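Local coordinates for tetracycline repressor protein class G (Acinetobacter baumannii, PDB 6RX9) that represses transcription of a tetracycline resistance gene by binding its operator DNA through a helix-turn-helix region, and loses affinity for that DNA when tetracycline binds, at residues T8-A13 / D53-A58; L16-G21 / L91-G96. One frame throughout, in Å; residues are numbered along the deposited sequence.

Both contacts use helix 6-20, the first helix of the DNA-binding region: interaction 1 takes its early turns (8-13) and interaction 2 its last turn with the glycine that follows (16-21). Their centres lie 11 Å apart, on the same side of the chain's centre. Along the chain the order is 8-13, 16-21, 53-58, 91-96, and the two pairings cross. Interaction 1 packs helix 6-20 on helix 48-59, whereas interaction 2 ties its end to the loop between helix 75-91 and helix 96-102 in the tetracycline-binding part. Helix 6-20 thus meets two elements beyond the helix-turn-helix motif, consistent with a route by which drug binding could shift the DNA-reading region.

Interaction 1. Residues T8-A13 / D53-A58; sequences TVIAAA and DALAEA
Ile10 reaches from helix 8-13 into the face of helix 53-58 with both its branches. Its CG1 stands beside the backbone N (chi1 -68°), and a second turn at chi2 (-64°) brings the longer arm to Ala54, where Ile10 CD1 meets Ala54 CB at 3.7 Å. The shorter branch goes elsewhere: Ile10 CG2 lies 4.2 Å from Leu55 CD2 and 4.3 Å from Ala58 CB. A beta-branched residue suits this place because its two arms touch different residues at once, while the alanines, one helical turn apart, offer only a methyl each. Leu55 answers from the other helix. Its side chain crosses that of Ile10 at a slant, and its CD2 methyl also meets Ala13 CB at 3.9 Å, three residues further along helix 8-13. Ala13, again small, offers only that CB. The contact is entirely apolar and mostly buried. The axes of the two segments pass 10.5 Å apart at -86°, nearly perpendicular, which keeps the patch compact. Around it, Phe45 touches both Ile10 and Ala54, Leu51 of helix 48-59 extends the packing against Ile10 and Ala13, and Leu30 of helix 27-34, within the helix-turn-helix motif, touches Ala13.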
loop_
_atom_site.group_PDB
_atom_site.type_symbol
_atom_site.label_atom_id
_atom_site.label_comp_id
_atom_site.label_asym_id
_atom_site.label_seq_id
_atom_site.Cartn_x
_atom_site.Cartn_y
_atom_site.Cartn_z
ATOM N N THR A 8 25.523 12.800 7.660
ATOM C CA THR A 8 25.752 13.946 6.741
ATOM C C THR A 8 25.310 13.559 5.323
ATOM O O THR A 8 24.687 14.405 4.654
ATOM C CB THR A 8 27.216 14.402 6.774
ATOM O OG1 THR A 8 27.586 14.618 8.136
ATOM C CG2 THR A 8 27.450 15.663 5.973
ATOM N N VAL A 9 25.605 12.326 4.900
ATOM C CA VAL A 9 25.272 11.784 3.546
ATOM C C VAL A 9 23.745 11.742 3.377
ATOM O O VAL A 9 23.245 12.230 2.344
ATOM C CB VAL A 9 25.898 10.392 3.325
ATOM C CG1 VAL A 9 25.422 9.753 2.028
ATOM C CG2 VAL A 9 27.420 10.446 3.353
ATOM N N ILE A 10 23.026 11.170 4.344
ATOM C CA ILE A 10 21.555 10.932 4.221
ATOM C C ILE A 10 20.803 12.262 4.336
ATOM O O ILE A 10 19.763 12.404 3.658
ATOM C CB ILE A 10 21.068 9.875 5.232
ATOM C CG1 ILE A 10 21.614 8.490 4.880
ATOM C CG2 ILE A 10 19.545 9.868 5.330
ATOM C CD1 ILE A 10 21.121 7.942 3.556
ATOM N N ALA A 11 21.293 13.201 5.151
ATOM C CA ALA A 11 20.730 14.567 5.268
ATOM C C ALA A 11 20.674 15.212 3.876
ATOM O O ALA A 11 19.621 15.780 3.527
ATOM C CB ALA A 11 21.540 15.393 6.234
ATOM N N ALA A 12 21.759 15.100 3.103
ATOM C CA ALA A 12 21.879 15.633 1.724
ATOM C C ALA A 12 20.967 14.852 0.770
ATOM O O ALA A 12 20.356 15.486 -0.115
ATOM C CB ALA A 12 23.320 15.576 1.277
ATOM N N ALA A 13 20.894 13.526 0.931
ATOM C CA ALA A 13 20.084 12.613 0.089
ATOM C C ALA A 13 18.595 12.949 0.242
ATOM O O ALA A 13 17.866 12.889 -0.767
ATOM C CB ALA A 13 20.369 11.176 0.453
ATOM N N ASP A 53 17.306 1.972 0.904
ATOM C CA ASP A 53 17.152 1.222 2.184
ATOM C C ASP A 53 17.391 2.166 3.369
ATOM O O ASP A 53 16.580 2.136 4.323
ATOM C CB ASP A 53 18.099 0.021 2.265
ATOM C CG ASP A 53 17.767 -1.122 1.319
ATOM O OD1 ASP A 53 16.651 -1.128 0.762
ATOM O OD2 ASP A 53 18.635 -1.999 1.142
ATOM N N ALA A 54 18.457 2.971 3.316
ATOM C CA ALA A 54 18.854 3.919 4.387
ATOM C C ALA A 54 17.833 5.059 4.492
ATOM O O ALA A 54 17.518 5.463 5.630
ATOM C CB ALA A 54 20.244 4.446 4.134
ATOM N N LEU A 55 17.336 5.560 3.358
ATOM C CA LEU A 55 16.306 6.634 3.309
ATOM C C LEU A 55 15.016 6.126 3.964
ATOM O O LEU A 55 14.434 6.879 4.769
ATOM C CB LEU A 55 16.058 7.058 1.856
ATOM C CG LEU A 55 17.171 7.884 1.212
ATOM C CD1 LEU A 55 16.935 8.043 -0.282
ATOM C CD2 LEU A 55 17.300 9.247 1.877
ATOM N N ALA A 56 14.603 4.895 3.643
ATOM C CA ALA A 56 13.372 4.252 4.162
ATOM C C ALA A 56 13.449 4.124 5.690
ATOM O O ALA A 56 12.435 4.409 6.359
ATOM C CB ALA A 56 13.166 2.910 3.503
ATOM N N GLU A 57 14.603 3.719 6.228
ATOM C CA GLU A 57 14.792 3.509 7.689
ATOM C C GLU A 57 14.729 4.865 8.408
ATOM O O GLU A 57 14.059 4.939 9.459
ATOM C CB GLU A 57 16.099 2.770 7.980
ATOM C CG GLU A 57 16.209 2.306 9.425
ATOM C CD GLU A 57 17.447 1.495 9.772
ATOM O OE1 GLU A 57 17.953 0.776 8.889
ATOM O OE2 GLU A 57 17.899 1.580 10.934
ATOM N N ALA A 58 15.390 5.890 7.862
ATOM C CA ALA A 58 15.426 7.267 8.413
ATOM C C ALA A 58 14.009 7.850 8.472
ATOM O O ALA A 58 13.660 8.475 9.494
ATOM C CB ALA A 58 16.339 8.136 7.583
#

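Interaction 2. Residues L16-G21 / L91-G96; sequences LLNEVG and LSYRDG
Asn18 OD1 accepts the backbone N-H of Arg94 at 3.1 Å from Arg94 N, in a nearly straight bond (172° at the hydrogen) that arrives almost along the amide C=O direction. The other end of the amide, Asn18 ND2, lies 3.2 Å from Tyr93 CD1, with amide and ring planes only 21° apart. Asparagine fits here because its short amide can accept the loop's N-H while its nitrogen rests by the ring. Leu17 supplies apolar packing, with Leu17 CD2 4.1 Å from Tyr93 CB, and Leu17 CD1 packs 3.5 Å from Arg94 O. Arg94 lies along the helix end, CG anti to the backbone N (chi1 -177°) and the chain extended to NE. Val20 O and Gly21 N lie over one face of its guanidinium, offset toward the rim, and Asn18 O sits at the edge in its plane; these are packing contacts, not hydrogen bonds. At Gly21 the backbone leaves helical angles with positive phi, which favours glycine; lacking a side chain, it lets Arg94 NE come within 3.5 Å of Gly21 CA. Asp95 OD2, 3.6 Å from Gly21 CA, accepts a hydrogen bond from Met22 N. Tyr93 to Gly96 form a type II beta turn leading into helix 96-102, which bears His100, a probable magnesium ligand. The arrangement is an interdomain junction of the TetR fold, where the DNA-binding region's first helix meets the ligand-binding core.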
loop_
_atom_site.group_PDB
_atom_site.type_symbol
_atom_site.label_atom_id
_atom_site.label_comp_id
_atom_site.label_asym_id
_atom_site.label_seq_id
_atom_site.Cartn_x
_atom_site.Cartn_y
_atom_site.Cartn_z
ATOM N N LEU A 16 17.844 16.219 -1.634
ATOM C CA LEU A 16 17.919 15.883 -3.081
ATOM C C LEU A 16 16.644 15.137 -3.496
ATOM O O LEU A 16 16.074 15.488 -4.546
ATOM C CB LEU A 16 19.173 15.039 -3.329
ATOM C CG LEU A 16 19.556 14.805 -4.790
ATOM C CD1 LEU A 16 19.552 16.107 -5.583
ATOM C CD2 LEU A 16 20.922 14.138 -4.879
ATOM N N LEU A 17 16.209 14.164 -2.690
ATOM C CA LEU A 17 14.970 13.374 -2.925
ATOM C C LEU A 17 13.778 14.322 -3.123
ATOM O O LEU A 17 13.013 14.108 -4.081
ATOM C CB LEU A 17 14.740 12.427 -1.744
ATOM C CG LEU A 17 13.418 11.662 -1.751
ATOM C CD1 LEU A 17 13.266 10.839 -3.022
ATOM C CD2 LEU A 17 13.306 10.774 -0.521
ATOM N N ASN A 18 13.624 15.324 -2.250
ATOM C CA ASN A 18 12.526 16.327 -2.321
ATOM C C ASN A 18 12.640 17.145 -3.614
ATOM O O ASN A 18 11.588 17.472 -4.192
ATOM C CB ASN A 18 12.505 17.259 -1.107
ATOM C CG ASN A 18 11.598 16.780 0.005
ATOM O OD1 ASN A 18 10.672 16.002 -0.223
ATOM N ND2 ASN A 18 11.848 17.253 1.214
ATOM N N GLU A 19 13.865 17.458 -4.048
ATOM C CA GLU A 19 14.124 18.337 -5.219
ATOM C C GLU A 19 13.796 17.608 -6.529
ATOM O O GLU A 19 13.175 18.248 -7.398
ATOM C CB GLU A 19 15.571 18.836 -5.218
ATOM C CG GLU A 19 15.815 19.950 -4.215
ATOM C CD GLU A 19 17.234 20.488 -4.181
ATOM O OE1 GLU A 19 17.879 20.530 -5.250
ATOM O OE2 GLU A 19 17.691 20.867 -3.082
ATOM N N VAL A 20 14.216 16.345 -6.686
ATOM C CA VAL A 20 14.224 15.643 -8.010
ATOM C C VAL A 20 13.388 14.356 -7.969
ATOM O O VAL A 20 12.996 13.891 -9.055
ATOM C CB VAL A 20 15.662 15.359 -8.493
ATOM C CG1 VAL A 20 16.498 16.629 -8.535
ATOM C CG2 VAL A 20 16.354 14.285 -7.667
ATOM N N GLY A 21 13.133 13.792 -6.787
ATOM C CA GLY A 21 12.308 12.579 -6.633
ATOM C C GLY A 21 13.127 11.303 -6.737
ATOM O O GLY A 21 14.323 11.378 -7.092
ATOM N N LEU A 91 4.538 10.912 4.259
ATOM C CA LEU A 91 4.184 12.143 3.500
ATOM C C LEU A 91 5.303 13.190 3.601
ATOM O O LEU A 91 5.267 14.140 2.797
ATOM C CB LEU A 91 2.865 12.723 4.022
ATOM C CG LEU A 91 1.588 12.005 3.580
ATOM C CD1 LEU A 91 0.377 12.584 4.296
ATOM C CD2 LEU A 91 1.397 12.088 2.072
ATOM N N SER A 92 6.252 13.034 4.534
ATOM C CA SER A 92 7.274 14.062 4.875
ATOM C C SER A 92 8.274 14.250 3.725
ATOM O O SER A 92 8.924 15.308 3.696
ATOM C CB SER A 92 7.980 13.749 6.173
ATOM O OG SER A 92 8.813 12.607 6.056
ATOM N N TYR A 93 8.393 13.276 2.815
ATOM C CA TYR A 93 9.318 13.346 1.652
ATOM C C TYR A 93 8.641 12.810 0.389
ATOM O O TYR A 93 7.841 11.855 0.463
ATOM C CB TYR A 93 10.622 12.607 1.964
ATOM C CG TYR A 93 11.502 13.351 2.934
ATOM C CD1 TYR A 93 12.314 14.385 2.500
ATOM C CD2 TYR A 93 11.488 13.064 4.289
ATOM C CE1 TYR A 93 13.109 15.100 3.378
ATOM C CE2 TYR A 93 12.280 13.767 5.182
ATOM C CZ TYR A 93 13.092 14.789 4.725
ATOM O OH TYR A 93 13.875 15.495 5.590
ATOM N N ARG A 94 8.973 13.433 -0.744
ATOM C CA ARG A 94 8.572 13.004 -2.109
ATOM C C ARG A 94 8.839 11.499 -2.256
ATOM O O ARG A 94 9.933 11.049 -1.863
ATOM C CB ARG A 94 9.336 13.844 -3.136
ATOM C CG ARG A 94 8.969 13.566 -4.584
ATOM C CD ARG A 94 9.591 14.603 -5.495
ATOM N NE ARG A 94 9.291 14.343 -6.894
ATOM C CZ ARG A 94 9.688 15.103 -7.909
ATOM N NH1 ARG A 94 10.413 16.191 -7.693
ATOM N NH2 ARG A 94 9.355 14.771 -9.142
ATOM N N ASP A 95 7.842 10.752 -2.743
ATOM C CA ASP A 95 7.917 9.296 -3.056
ATOM C C ASP A 95 8.125 8.467 -1.779
ATOM O O ASP A 95 8.554 7.307 -1.899
ATOM C CB ASP A 95 9.001 9.028 -4.107
ATOM C CG ASP A 95 8.713 9.694 -5.442
ATOM O OD1 ASP A 95 7.520 9.789 -5.796
ATOM O OD2 ASP A 95 9.676 10.120 -6.112
ATOM N N GLY A 96 7.796 9.016 -0.607
ATOM C CA GLY A 96 7.987 8.354 0.697
ATOM C C GLY A 96 7.372 6.962 0.740
ATOM O O GLY A 96 8.072 6.019 1.148
#